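Local coordinates for protein threonine phosphate decarboxylase-like enzyme (Sulfurospirillum multivorans, PDB 6OUX) that catalyses the pyridoxal phosphate-dependent decarboxylation of L-serine O-phosphate to ethanolamine O-phosphate, a precursor in norcobamide biosynthesis, at residues A[83-88]-A[262-267]; A[100-105]-A[255-260]; A[110-115]-A[237-242]. All coordinates share one frame; numbering follows the deposited sequence.

Contact 1. Residues A[83-88]-A[262-267]; sequences QQRSLQ and KIDALL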
ATOM      1  N   GLN A  83      -5.382   5.167 -11.594  1.00 30.21           N
ATOM      2  CA  GLN A  83      -6.323   5.149 -10.511  1.00 30.34           C
ATOM      3  C   GLN A  83      -7.184   3.885 -10.582  1.00 27.88           C
ATOM      4  O   GLN A  83      -7.144   3.154 -11.582  1.00 24.78           O
ATOM      5  CB  GLN A  83      -7.228   6.396 -10.535  1.00 36.71           C
ATOM      6  CG  GLN A  83      -6.546   7.759 -10.726  1.00 42.94           C
ATOM      7  CD  GLN A  83      -5.263   7.940  -9.923  1.00 49.53           C
ATOM      8  OE1 GLN A  83      -4.180   8.098 -10.492  1.00 54.76           O
ATOM      9  NE2 GLN A  83      -5.378   7.931  -8.596  1.00 52.23           N
ATOM     10  N   GLN A  84      -7.919   3.640  -9.501  1.00 24.52           N
ATOM     11  CA  GLN A  84      -8.705   2.422  -9.303  1.00 25.17           C
ATOM     12  C   GLN A  84      -9.550   2.008 -10.514  1.00 26.41           C
ATOM     13  O   GLN A  84      -9.438   0.858 -11.001  1.00 23.13           O
ATOM     14  CB  GLN A  84      -9.539   2.534  -8.020  1.00 26.19           C
ATOM     15  CG  GLN A  84     -10.387   1.322  -7.695  1.00 27.13           C
ATOM     16  CD  GLN A  84      -9.685   0.219  -6.910  1.00 30.18           C
ATOM     17  OE1 GLN A  84      -8.627   0.413  -6.231  1.00 31.78           O
ATOM     18  NE2 GLN A  84     -10.291  -0.950  -6.953  1.00 23.54           N
ATOM     19  N   ARG A  85     -10.358   2.934 -11.049  1.00 28.74           N
ATOM     20  CA  ARG A  85     -11.210   2.615 -12.228  1.00 28.70           C
ATOM     21  C   ARG A  85     -10.442   2.089 -13.448  1.00 28.47           C
ATOM     22  O   ARG A  85     -10.951   1.232 -14.242  1.00 26.00           O
ATOM     23  CB  ARG A  85     -12.081   3.835 -12.645  1.00 33.34           C
ATOM     24  CG  ARG A  85     -13.100   4.325 -11.611  1.00 35.45           C
ATOM     25  CD  ARG A  85     -14.156   3.260 -11.300  1.00 39.50           C
ATOM     26  NE  ARG A  85     -15.130   3.628 -10.264  1.00 37.93           N
ATOM     27  CZ  ARG A  85     -15.993   2.776  -9.696  1.00 36.15           C
ATOM     28  NH1 ARG A  85     -15.992   1.496 -10.034  1.00 36.29           N
ATOM     29  NH2 ARG A  85     -16.821   3.186  -8.733  1.00 35.32           N
ATOM     30  N   SER A  86      -9.220   2.592 -13.652  1.00 25.44           N
ATOM     31  CA  SER A  86      -8.479   2.152 -14.789  1.00 22.97           C
ATOM     32  C   SER A  86      -7.948   0.733 -14.512  1.00 22.69           C
ATOM     33  O   SER A  86      -7.897  -0.082 -15.431  1.00 22.66           O
ATOM     34  CB  SER A  86      -7.415   3.190 -15.225  1.00 25.26           C
ATOM     35  OG  SER A  86      -6.237   2.580 -15.684  1.00 27.84           O
ATOM     36  N   LEU A  87      -7.610   0.435 -13.254  1.00 21.48           N
ATOM     37  CA  LEU A  87      -7.110  -0.882 -12.820  1.00 21.49           C
ATOM     38  C   LEU A  87      -8.209  -1.962 -12.869  1.00 21.62           C
ATOM     39  O   LEU A  87      -7.991  -3.076 -13.355  1.00 22.59           O
ATOM     40  CB  LEU A  87      -6.567  -0.790 -11.394  1.00 24.44           C
ATOM     41  CG  LEU A  87      -5.381   0.158 -11.211  1.00 25.40           C
ATOM     42  CD1 LEU A  87      -5.049   0.323  -9.747  1.00 27.06           C
ATOM     43  CD2 LEU A  87      -4.216  -0.325 -12.047  1.00 24.72           C
ATOM     44  N   GLN A  88      -9.412  -1.570 -12.479  1.00 21.58           N
ATOM     45  CA  GLN A  88     -10.599  -2.392 -12.671  1.00 20.69           C
ATOM     46  C   GLN A  88     -10.749  -2.880 -14.102  1.00 23.12           C
ATOM     47  O   GLN A  88     -10.985  -4.107 -14.396  1.00 22.03           O
ATOM     48  CB  GLN A  88     -11.827  -1.588 -12.234  1.00 20.98           C
ATOM     49  CG  GLN A  88     -11.999  -1.449 -10.747  1.00 21.35           C
ATOM     50  CD  GLN A  88     -13.326  -0.808 -10.443  1.00 21.31           C
ATOM     51  OE1 GLN A  88     -13.846  -0.102 -11.273  1.00 22.86           O
ATOM     52  NE2 GLN A  88     -13.878  -1.053  -9.286  1.00 20.21           N
ATOM     53  N   LYS A 262     -21.468  -1.726  -3.241  1.00 24.49           N
ATOM     54  CA  LYS A 262     -20.552  -1.715  -2.109  1.00 25.39           C
ATOM     55  C   LYS A 262     -19.144  -1.196  -2.527  1.00 25.79           C
ATOM     56  O   LYS A 262     -18.551  -0.344  -1.855  1.00 26.23           O
ATOM     57  CB  LYS A 262     -20.512  -3.120  -1.564  1.00 27.26           C
ATOM     58  CG  LYS A 262     -19.632  -3.378  -0.363  1.00 30.67           C
ATOM     59  CD  LYS A 262     -19.698  -4.879  -0.061  1.00 33.61           C
ATOM     60  CE  LYS A 262     -18.678  -5.355   0.984  1.00 33.95           C
ATOM     61  NZ  LYS A 262     -19.253  -5.329   2.347  1.00 34.01           N
ATOM     62  N   ILE A 263     -18.593  -1.694  -3.626  1.00 23.43           N
ATOM     63  CA  ILE A 263     -17.300  -1.116  -4.108  1.00 24.37           C
ATOM     64  C   ILE A 263     -17.431   0.396  -4.363  1.00 28.53           C
ATOM     65  O   ILE A 263     -16.514   1.168  -4.011  1.00 24.83           O
ATOM     66  CB  ILE A 263     -16.789  -1.812  -5.355  1.00 22.87           C
ATOM     67  CG1 ILE A 263     -16.360  -3.250  -5.012  1.00 22.90           C
ATOM     68  CG2 ILE A 263     -15.626  -1.065  -5.994  1.00 23.26           C
ATOM     69  CD1 ILE A 263     -16.120  -4.087  -6.237  1.00 22.42           C
ATOM     70  N   ASP A 264     -18.567   0.828  -4.941  1.00 29.72           N
ATOM     71  CA  ASP A 264     -18.764   2.275  -5.293  1.00 30.85           C
ATOM     72  C   ASP A 264     -18.711   3.087  -4.032  1.00 33.78           C
ATOM     73  O   ASP A 264     -18.070   4.130  -4.012  1.00 33.43           O
ATOM     74  CB  ASP A 264     -20.119   2.567  -5.954  1.00 31.11           C
ATOM     75  CG  ASP A 264     -20.232   2.011  -7.342  1.00 33.48           C
ATOM     76  OD1 ASP A 264     -19.227   1.976  -8.131  1.00 32.60           O
ATOM     77  OD2 ASP A 264     -21.381   1.616  -7.655  1.00 34.24           O
ATOM     78  N   ALA A 265     -19.391   2.586  -2.984  1.00 37.79           N
ATOM     79  CA  ALA A 265     -19.433   3.228  -1.663  1.00 38.66           C
ATOM     80  C   ALA A 265     -18.053   3.303  -1.009  1.00 40.32           C
ATOM     81  O   ALA A 265     -17.632   4.352  -0.522  1.00 44.01           O
ATOM     82  CB  ALA A 265     -20.416   2.501  -0.747  1.00 37.27           C
ATOM     83  N   LEU A 266     -17.325   2.198  -1.003  1.00 43.35           N
ATOM     84  CA  LEU A 266     -15.947   2.231  -0.494  1.00 42.29           C
ATOM     85  C   LEU A 266     -15.056   3.251  -1.240  1.00 42.62           C
ATOM     86  O   LEU A 266     -14.294   3.979  -0.612  1.00 48.60           O
ATOM     87  CB  LEU A 266     -15.360   0.818  -0.479  1.00 44.22           C
ATOM     88  CG  LEU A 266     -16.062  -0.157   0.490  1.00 46.36           C
ATOM     89  CD1 LEU A 266     -15.519  -1.570   0.341  1.00 49.48           C
ATOM     90  CD2 LEU A 266     -15.967   0.272   1.944  1.00 46.43           C
ATOM     91  N   LEU A 267     -15.182   3.317  -2.563  1.00 40.79           N
ATOM     92  CA  LEU A 267     -14.463   4.287  -3.386  1.00 45.13           C
ATOM     93  C   LEU A 267     -14.956   5.747  -3.227  1.00 51.58           C
ATOM     94  O   LEU A 267     -14.302   6.659  -3.729  1.00 59.16           O
ATOM     95  CB  LEU A 267     -14.466   3.888  -4.875  1.00 40.61           C
ATOM     96  CG  LEU A 267     -13.892   2.514  -5.302  1.00 41.25           C
ATOM     97  CD1 LEU A 267     -14.017   2.337  -6.823  1.00 39.76           C
ATOM     98  CD2 LEU A 267     -12.454   2.306  -4.845  1.00 41.00           C
TER
HETATM   99  O   HOH W   1     -17.343  -0.148  -8.391  1.00 26.63           O
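Leu267 and Arg85 show how one leucine can pack against both the aliphatic part of a glutamine and a charged guanidinium, here where helix 84-95 meets segment 262-267 at one edge of the sheet-centred domain of a class-II aminotransferase-family fold. CD1 of Leu267 sits over the centre of one guanidinium face, 3.5 Å from Arg85 CZ, while its other methyl, CD2, lies 3.7 Å from Gln84 CG. The Gln84 side chain runs roughly perpendicular to that of Leu267. The arginine chain bends at its second torsion (chi2 -63°), then extends to Asp264, where Arg85 NH2 forms a hydrogen-bonded salt bridge with Asp264 OD1 at 2.8 Å. That oxygen is met on its anti side, a little out of the carboxylate plane, with the guanidinium and carboxylate planes 55° apart. Arg85 NH1 in turn donates to Gln88 OE1 at 2.9 Å, on a lone pair in the carbonyl plane; the amide's NE2 is bound to Ile102 O. Replacing Arg85 by an alanine would probably leave Asp264 without its charged mate and Leu267 without the flat group beneath CD1. A water adds a second, indirect link, accepting from Arg85 NH1 at 2.7 Å and donating to Asp264 OD1 at 2.9 Å.

Contact 2. Residues A[100-105]-A[255-260]; sequences ENIFIG and YALMDS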
ATOM      1  N   GLU A 100     -16.642  -2.973 -12.466  1.00 17.51           N
ATOM      2  CA  GLU A 100     -17.133  -2.335 -11.230  1.00 16.72           C
ATOM      3  C   GLU A 100     -17.357  -3.391 -10.114  1.00 15.22           C
ATOM      4  O   GLU A 100     -17.621  -3.041  -8.997  1.00 14.96           O
ATOM      5  CB  GLU A 100     -18.448  -1.538 -11.488  1.00 18.99           C
ATOM      6  CG  GLU A 100     -18.420  -0.391 -12.553  1.00 20.77           C
ATOM      7  CD  GLU A 100     -18.096  -0.790 -13.966  1.00 22.13           C
ATOM      8  OE1 GLU A 100     -18.460  -1.930 -14.423  1.00 24.40           O
ATOM      9  OE2 GLU A 100     -17.443   0.030 -14.671  1.00 25.28           O
ATOM     10  N   ASN A 101     -17.333  -4.680 -10.443  1.00 14.86           N
ATOM     11  CA  ASN A 101     -17.342  -5.759  -9.417  1.00 14.48           C
ATOM     12  C   ASN A 101     -15.918  -6.132  -8.853  1.00 15.20           C
ATOM     13  O   ASN A 101     -15.811  -6.953  -7.945  1.00 14.92           O
ATOM     14  CB  ASN A 101     -17.988  -7.053  -9.965  1.00 15.15           C
ATOM     15  CG  ASN A 101     -19.482  -6.962 -10.095  1.00 14.90           C
ATOM     16  OD1 ASN A 101     -20.046  -7.060 -11.159  1.00 18.40           O
ATOM     17  ND2 ASN A 101     -20.118  -6.780  -9.027  1.00 15.80           N
ATOM     18  N   ILE A 102     -14.859  -5.488  -9.346  1.00 15.50           N
ATOM     19  CA  ILE A 102     -13.459  -5.724  -8.917  1.00 14.79           C
ATOM     20  C   ILE A 102     -12.941  -4.627  -7.981  1.00 14.97           C
ATOM     21  O   ILE A 102     -13.051  -3.477  -8.326  1.00 12.60           O
ATOM     22  CB  ILE A 102     -12.508  -5.813 -10.119  1.00 15.15           C
ATOM     23  CG1 ILE A 102     -13.039  -6.800 -11.143  1.00 16.55           C
ATOM     24  CG2 ILE A 102     -11.099  -6.228  -9.642  1.00 15.43           C
ATOM     25  CD1 ILE A 102     -12.306  -6.882 -12.482  1.00 15.86           C
ATOM     26  N   PHE A 103     -12.437  -5.014  -6.799  1.00 14.98           N
ATOM     27  CA  PHE A 103     -11.750  -4.155  -5.879  1.00 17.35           C
ATOM     28  C   PHE A 103     -10.244  -4.570  -5.873  1.00 17.12           C
ATOM     29  O   PHE A 103      -9.895  -5.754  -5.628  1.00 14.88           O
ATOM     30  CB  PHE A 103     -12.390  -4.225  -4.464  1.00 17.85           C
ATOM     31  CG  PHE A 103     -11.693  -3.371  -3.459  1.00 20.45           C
ATOM     32  CD1 PHE A 103     -10.558  -3.842  -2.788  1.00 20.70           C
ATOM     33  CD2 PHE A 103     -12.106  -2.055  -3.215  1.00 22.49           C
ATOM     34  CE1 PHE A 103      -9.871  -3.061  -1.890  1.00 21.90           C
ATOM     35  CE2 PHE A 103     -11.433  -1.264  -2.275  1.00 24.40           C
ATOM     36  CZ  PHE A 103     -10.332  -1.761  -1.602  1.00 23.45           C
ATOM     37  N   ILE A 104      -9.369  -3.599  -6.077  1.00 17.32           N
ATOM     38  CA  ILE A 104      -7.904  -3.831  -6.115  1.00 19.77           C
ATOM     39  C   ILE A 104      -7.286  -3.208  -4.861  1.00 19.89           C
ATOM     40  O   ILE A 104      -7.517  -2.030  -4.603  1.00 18.95           O
ATOM     41  CB  ILE A 104      -7.206  -3.155  -7.310  1.00 22.32           C
ATOM     42  CG1 ILE A 104      -7.962  -3.317  -8.646  1.00 24.19           C
ATOM     43  CG2 ILE A 104      -5.738  -3.621  -7.356  1.00 22.29           C
ATOM     44  CD1 ILE A 104      -7.789  -4.633  -9.303  1.00 26.63           C
ATOM     45  N   GLY A 105      -6.551  -3.987  -4.062  1.00 18.43           N
ATOM     46  CA  GLY A 105      -5.848  -3.469  -2.867  1.00 19.92           C
ATOM     47  C   GLY A 105      -4.486  -4.169  -2.664  1.00 19.98           C
ATOM     48  O   GLY A 105      -3.907  -4.723  -3.619  1.00 17.37           O
ATOM     49  N   TYR A 255      -6.855  -8.827  -5.107  1.00 12.46           N
ATOM     50  CA  TYR A 255      -8.156  -8.285  -5.546  1.00 13.01           C
ATOM     51  C   TYR A 255      -9.307  -9.004  -4.844  1.00 12.50           C
ATOM     52  O   TYR A 255      -9.116 -10.034  -4.192  1.00 13.92           O
ATOM     53  CB  TYR A 255      -8.303  -8.319  -7.074  1.00 13.15           C
ATOM     54  CG  TYR A 255      -8.532  -9.738  -7.658  1.00 15.61           C
ATOM     55  CD1 TYR A 255      -7.482 -10.568  -7.953  1.00 14.79           C
ATOM     56  CD2 TYR A 255      -9.788 -10.210  -7.874  1.00 16.42           C
ATOM     57  CE1 TYR A 255      -7.683 -11.842  -8.498  1.00 16.99           C
ATOM     58  CE2 TYR A 255     -10.009 -11.485  -8.384  1.00 17.16           C
ATOM     59  CZ  TYR A 255      -8.961 -12.286  -8.668  1.00 16.90           C
ATOM     60  OH  TYR A 255      -9.205 -13.507  -9.143  1.00 18.72           O
ATOM     61  N   ALA A 256     -10.476  -8.410  -4.936  1.00 12.04           N
ATOM     62  CA  ALA A 256     -11.739  -9.018  -4.527  1.00 12.94           C
ATOM     63  C   ALA A 256     -12.789  -8.807  -5.591  1.00 13.71           C
ATOM     64  O   ALA A 256     -12.774  -7.774  -6.294  1.00 14.15           O
ATOM     65  CB  ALA A 256     -12.234  -8.429  -3.233  1.00 14.33           C
ATOM     66  N   LEU A 257     -13.708  -9.763  -5.686  1.00 13.22           N
ATOM     67  CA  LEU A 257     -14.949  -9.662  -6.501  1.00 12.52           C
ATOM     68  C   LEU A 257     -16.106  -9.535  -5.496  1.00 13.93           C
ATOM     69  O   LEU A 257     -16.257 -10.365  -4.592  1.00 12.37           O
ATOM     70  CB  LEU A 257     -15.147 -10.911  -7.344  1.00 12.62           C
ATOM     71  CG  LEU A 257     -13.964 -11.333  -8.235  1.00 12.84           C
ATOM     72  CD1 LEU A 257     -14.287 -12.573  -9.055  1.00 13.84           C
ATOM     73  CD2 LEU A 257     -13.487 -10.245  -9.168  1.00 12.48           C
ATOM     74  N   MET A 258     -16.870  -8.472  -5.630  1.00 14.81           N
ATOM     75  CA  MET A 258     -17.931  -8.187  -4.703  1.00 17.42           C
ATOM     76  C   MET A 258     -18.977  -7.287  -5.338  1.00 16.60           C
ATOM     77  O   MET A 258     -18.851  -6.848  -6.477  1.00 16.00           O
ATOM     78  CB  MET A 258     -17.380  -7.605  -3.384  1.00 19.22           C
ATOM     79  CG  MET A 258     -16.649  -6.279  -3.459  1.00 22.27           C
ATOM     80  SD  MET A 258     -15.988  -5.653  -1.838  1.00 18.43           S
ATOM     81  CE  MET A 258     -14.426  -5.989  -1.962  1.00 17.11           C
ATOM     82  N   ASP A 259     -20.021  -7.040  -4.578  1.00 18.20           N
ATOM     83  CA  ASP A 259     -21.147  -6.209  -5.025  1.00 18.77           C
ATOM     84  C   ASP A 259     -20.636  -4.847  -5.521  1.00 18.33           C
ATOM     85  O   ASP A 259     -19.871  -4.208  -4.830  1.00 17.30           O
ATOM     86  CB  ASP A 259     -22.113  -6.031  -3.830  1.00 21.15           C
ATOM     87  CG  ASP A 259     -23.272  -5.163  -4.176  1.00 23.12           C
ATOM     88  OD1 ASP A 259     -24.212  -5.652  -4.884  1.00 27.05           O
ATOM     89  OD2 ASP A 259     -23.209  -3.971  -3.837  1.00 22.87           O
ATOM     90  N   SER A 260     -21.020  -4.427  -6.723  1.00 19.60           N
ATOM     91  CA  SER A 260     -20.491  -3.191  -7.290  1.00 22.72           C
ATOM     92  C   SER A 260     -20.950  -1.944  -6.557  1.00 24.01           C
ATOM     93  O   SER A 260     -20.183  -0.950  -6.464  1.00 22.89           O
ATOM     94  CB  SER A 260     -20.776  -3.080  -8.797  1.00 23.68           C
ATOM     95  OG  SER A 260     -22.151  -3.103  -9.008  1.00 23.18           O
TER
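Phe103 and Ala256 form the hydrogen-bonded pair of two antiparallel strands, 102-105 and 255-257, and illustrate how an edge pair of strands shares out its backbone donors and acceptors. Phe103 N donates to Ala256 O at 2.8 Å, nearly straight at 173°, and Ala256 N returns a bond of the same length to Phe103 O. Beyond the strand, Met258 N reaches Asn101 O at 3.0 Å. The next rung is built from a side chain: Asn101 ND2 gives a bond to Met258 O, 2.8 Å long and 170° at the hydrogen, with the acceptor close to the amide plane. Met258 thus has both backbone polar atoms held by Asn101. Outward-facing atoms find partners elsewhere: Tyr255 and Leu257 bond to Lys240 and Ile238, Ile102 O accepts from Gln88 NE2, and Asp259 OD2 caps Lys262 N at the start of the following helix. Met258 CB points away from strand 102-105, but a bend at the third torsion (chi3 103°) helps bring Met258 CE back to 3.7 Å from Phe103 CB. On the other face, Ile102 CG1 and Leu257 CD2 are neighbours at 4.0 Å. Such pairing closes one edge of the mixed, seven-stranded sheet characteristic of the large domain in fold type I PLP enzymes.

Contact 3. Residues A[110-115]-A[237-242]; sequences EIIQML and IIVKSL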
ATOM      1  N   GLU A 110      -5.427  -7.999   3.885  1.00 19.27           N
ATOM      2  CA  GLU A 110      -5.788  -6.584   4.014  1.00 19.91           C
ATOM      3  C   GLU A 110      -7.229  -6.310   3.530  1.00 18.95           C
ATOM      4  O   GLU A 110      -7.965  -5.531   4.180  1.00 18.67           O
ATOM      5  CB  GLU A 110      -4.822  -5.631   3.307  1.00 23.48           C
ATOM      6  CG  GLU A 110      -3.339  -5.666   3.729  1.00 26.82           C
ATOM      7  CD  GLU A 110      -2.580  -6.964   3.371  1.00 29.66           C
ATOM      8  OE1 GLU A 110      -3.013  -7.766   2.537  1.00 25.01           O
ATOM      9  OE2 GLU A 110      -1.491  -7.215   3.942  1.00 46.25           O
ATOM     10  N   ILE A 111      -7.628  -6.923   2.413  1.00 14.45           N
ATOM     11  CA  ILE A 111      -8.984  -6.755   1.932  1.00 15.91           C
ATOM     12  C   ILE A 111      -9.991  -7.361   2.914  1.00 16.37           C
ATOM     13  O   ILE A 111     -11.011  -6.739   3.192  1.00 16.05           O
ATOM     14  CB  ILE A 111      -9.147  -7.276   0.508  1.00 14.58           C
ATOM     15  CG1 ILE A 111      -8.340  -6.353  -0.441  1.00 13.86           C
ATOM     16  CG2 ILE A 111     -10.633  -7.308   0.111  1.00 14.58           C
ATOM     17  CD1 ILE A 111      -8.162  -7.025  -1.836  1.00 13.73           C
ATOM     18  N   ILE A 112      -9.708  -8.549   3.466  1.00 15.65           N
ATOM     19  CA  ILE A 112     -10.638  -9.175   4.404  1.00 15.73           C
ATOM     20  C   ILE A 112     -10.763  -8.395   5.709  1.00 17.99           C
ATOM     21  O   ILE A 112     -11.830  -8.280   6.263  1.00 17.09           O
ATOM     22  CB  ILE A 112     -10.266 -10.652   4.656  1.00 15.93           C
ATOM     23  CG1 ILE A 112     -10.449 -11.468   3.373  1.00 16.88           C
ATOM     24  CG2 ILE A 112     -11.124 -11.267   5.771  1.00 16.59           C
ATOM     25  CD1 ILE A 112      -9.926 -12.893   3.467  1.00 19.19           C
ATOM     26  N   GLN A 113      -9.676  -7.798   6.155  1.00 19.86           N
ATOM     27  CA  GLN A 113      -9.711  -6.931   7.307  1.00 22.14           C
ATOM     28  C   GLN A 113     -10.572  -5.710   7.081  1.00 19.47           C
ATOM     29  O   GLN A 113     -11.327  -5.365   8.011  1.00 21.72           O
ATOM     30  CB  GLN A 113      -8.273  -6.603   7.771  1.00 23.96           C
ATOM     31  CG  GLN A 113      -7.626  -7.896   8.293  1.00 29.82           C
ATOM     32  CD  GLN A 113      -6.109  -7.889   8.533  1.00 36.72           C
ATOM     33  OE1 GLN A 113      -5.573  -8.815   9.193  1.00 43.99           O
ATOM     34  NE2 GLN A 113      -5.413  -6.885   8.009  1.00 34.67           N
ATOM     35  N   MET A 114     -10.480  -5.069   5.914  1.00 19.57           N
ATOM     36  CA  MET A 114     -11.423  -3.973   5.493  1.00 19.64           C
ATOM     37  C   MET A 114     -12.878  -4.434   5.479  1.00 20.42           C
ATOM     38  O   MET A 114     -13.734  -3.779   6.058  1.00 18.86           O
ATOM     39  CB  MET A 114     -11.001  -3.361   4.161  1.00 20.48           C
ATOM     40  CG  MET A 114     -11.985  -2.388   3.460  1.00 22.58           C
ATOM     41  SD  MET A 114     -11.606  -2.021   1.713  1.00 18.81           S
ATOM     42  CE  MET A 114     -12.408  -3.450   0.979  1.00 24.50           C
ATOM     43  N   LEU A 115     -13.154  -5.618   4.911  1.00 16.79           N
ATOM     44  CA  LEU A 115     -14.486  -6.182   4.948  1.00 18.36           C
ATOM     45  C   LEU A 115     -15.044  -6.406   6.358  1.00 18.41           C
ATOM     46  O   LEU A 115     -16.197  -6.082   6.644  1.00 17.40           O
ATOM     47  CB  LEU A 115     -14.521  -7.505   4.151  1.00 18.04           C
ATOM     48  CG  LEU A 115     -14.296  -7.365   2.637  1.00 18.71           C
ATOM     49  CD1 LEU A 115     -14.191  -8.739   1.993  1.00 19.52           C
ATOM     50  CD2 LEU A 115     -15.423  -6.559   2.014  1.00 20.39           C
ATOM     51  N   ILE A 237     -18.293 -13.284  -1.906  1.00 11.83           N
ATOM     52  CA  ILE A 237     -17.165 -12.396  -2.125  1.00 12.81           C
ATOM     53  C   ILE A 237     -15.909 -13.235  -2.286  1.00 12.57           C
ATOM     54  O   ILE A 237     -15.614 -14.090  -1.424  1.00 13.57           O
ATOM     55  CB  ILE A 237     -16.992 -11.426  -0.977  1.00 13.26           C
ATOM     56  CG1 ILE A 237     -18.165 -10.458  -0.936  1.00 15.26           C
ATOM     57  CG2 ILE A 237     -15.713 -10.614  -1.114  1.00 14.08           C
ATOM     58  CD1 ILE A 237     -18.373  -9.752   0.376  1.00 17.55           C
ATOM     59  N   ILE A 238     -15.245 -13.057  -3.422  1.00 11.53           N
ATOM     60  CA  ILE A 238     -13.991 -13.756  -3.675  1.00 12.42           C
ATOM     61  C   ILE A 238     -12.843 -12.833  -3.360  1.00 12.86           C
ATOM     62  O   ILE A 238     -12.815 -11.665  -3.782  1.00 12.22           O
ATOM     63  CB  ILE A 238     -13.878 -14.224  -5.155  1.00 12.83           C
ATOM     64  CG1 ILE A 238     -15.041 -15.139  -5.536  1.00 12.94           C
ATOM     65  CG2 ILE A 238     -12.537 -14.907  -5.422  1.00 12.74           C
ATOM     66  CD1 ILE A 238     -15.141 -16.434  -4.730  1.00 12.73           C
ATOM     67  N   VAL A 239     -11.855 -13.340  -2.626  1.00 13.70           N
ATOM     68  CA  VAL A 239     -10.660 -12.556  -2.396  1.00 14.19           C
ATOM     69  C   VAL A 239      -9.437 -13.377  -2.800  1.00 13.77           C
ATOM     70  O   VAL A 239      -9.400 -14.580  -2.540  1.00 12.59           O
ATOM     71  CB  VAL A 239     -10.528 -12.189  -0.878  1.00 15.46           C
ATOM     72  CG1 VAL A 239      -9.305 -11.366  -0.679  1.00 17.10           C
ATOM     73  CG2 VAL A 239     -11.697 -11.407  -0.366  1.00 15.27           C
ATOM     74  N   LYS A 240      -8.424 -12.728  -3.379  1.00 14.09           N
ATOM     75  CA  LYS A 240      -7.257 -13.468  -3.927  1.00 15.03           C
ATOM     76  C   LYS A 240      -6.024 -12.574  -3.956  1.00 16.88           C
ATOM     77  O   LYS A 240      -6.050 -11.477  -4.502  1.00 14.74           O
ATOM     78  CB  LYS A 240      -7.568 -14.034  -5.325  1.00 15.39           C
ATOM     79  CG  LYS A 240      -6.423 -14.811  -5.910  1.00 18.67           C
ATOM     80  CD  LYS A 240      -6.793 -15.771  -7.029  1.00 19.89           C
ATOM     81  CE  LYS A 240      -5.579 -16.581  -7.421  1.00 20.09           C
ATOM     82  NZ  LYS A 240      -4.539 -15.636  -7.911  1.00 21.94           N
ATOM     83  N   SER A 241      -4.944 -13.080  -3.369  1.00 17.10           N
ATOM     84  CA  SER A 241      -3.655 -12.492  -3.482  1.00 19.44           C
ATOM     85  C   SER A 241      -3.208 -12.592  -4.925  1.00 20.47           C
ATOM     86  O   SER A 241      -3.534 -13.536  -5.622  1.00 20.77           O
ATOM     87  CB  SER A 241      -2.683 -13.163  -2.532  1.00 20.63           C
ATOM     88  OG  SER A 241      -1.365 -12.730  -2.831  1.00 22.48           O
ATOM     89  N   LEU A 242      -2.521 -11.578  -5.399  1.00 21.49           N
ATOM     90  CA  LEU A 242      -1.717 -11.733  -6.628  1.00 25.47           C
ATOM     91  C   LEU A 242      -0.220 -11.924  -6.362  1.00 27.93           C
ATOM     92  O   LEU A 242       0.521 -12.167  -7.311  1.00 35.56           O
ATOM     93  CB  LEU A 242      -1.934 -10.555  -7.566  1.00 26.00           C
ATOM     94  CG  LEU A 242      -3.352 -10.408  -8.099  1.00 29.32           C
ATOM     95  CD1 LEU A 242      -3.496  -9.045  -8.773  1.00 30.80           C
ATOM     96  CD2 LEU A 242      -3.666 -11.535  -9.083  1.00 29.16           C
TER
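Ile111 and Val239 bring their CA atoms to 7.4 Å where helix 110-115 passes over strand 237-241, their axes 9.2 Å apart at closest and their N-to-C directions 147° from each other. Alternation along the strand turns Ile237 and Val239 toward the helix, whereas one helical turn offers Ile111, Ile112 and Leu115, a simple case of helix-on-sheet packing made by branched aliphatic chains. Val239 meets all three. Its CG1, anti to the backbone N (chi1 -179°), approaches Ile111 CB at 4.3 Å, and the same rotation turns Val239 CG2, anti to the carbonyl carbon, to the helix as well, 3.9 Å from Ile112 CG1. Val239 CG2 also lies 4.3 Å from Leu115 CD1, so this methyl is shared by two helical residues. The Leu115 and Ile237 side chains run antiparallel to one another, with Leu115 CD1 resting 3.9 Å from Ile237 CG2. Aliphatic carbons make every contact, and the five side chains are buried. The side chain of Ile112 is about 9 Å from that of Asn181, which probably binds O-phospho-L-serine. Helix 108-116 spreads over several strands: Ile112 and Leu115 also touch Ile206 of strand 204-208, while Ile111 reaches Ala256 of strand 254-257 and Phe103 of strand 102-105.

How the contacts relate
The three contacts step from the rim of the domain inward, and their chemistry changes on the way. Contact 1, partly buried, its centre about 25 Å from the centre of the chain, mixes a direct salt bridge supported by a water with aliphatic contact; contact 2, buried, relies on main-chain bonds; contact 3, its centre about 12 Å from that of the chain, is wholly apolar. Contacts 2 and 3 reach the same sheet, since strands 254-257 and 236-241 are neighbours in it. Contact 1 adjoins contact 2, with Ile263 CD1 packed against the backbone of Glu100 and Asn101. It meets contact 3 through side chains, where Lys262 lies on Leu115 and Leu266 on Met114.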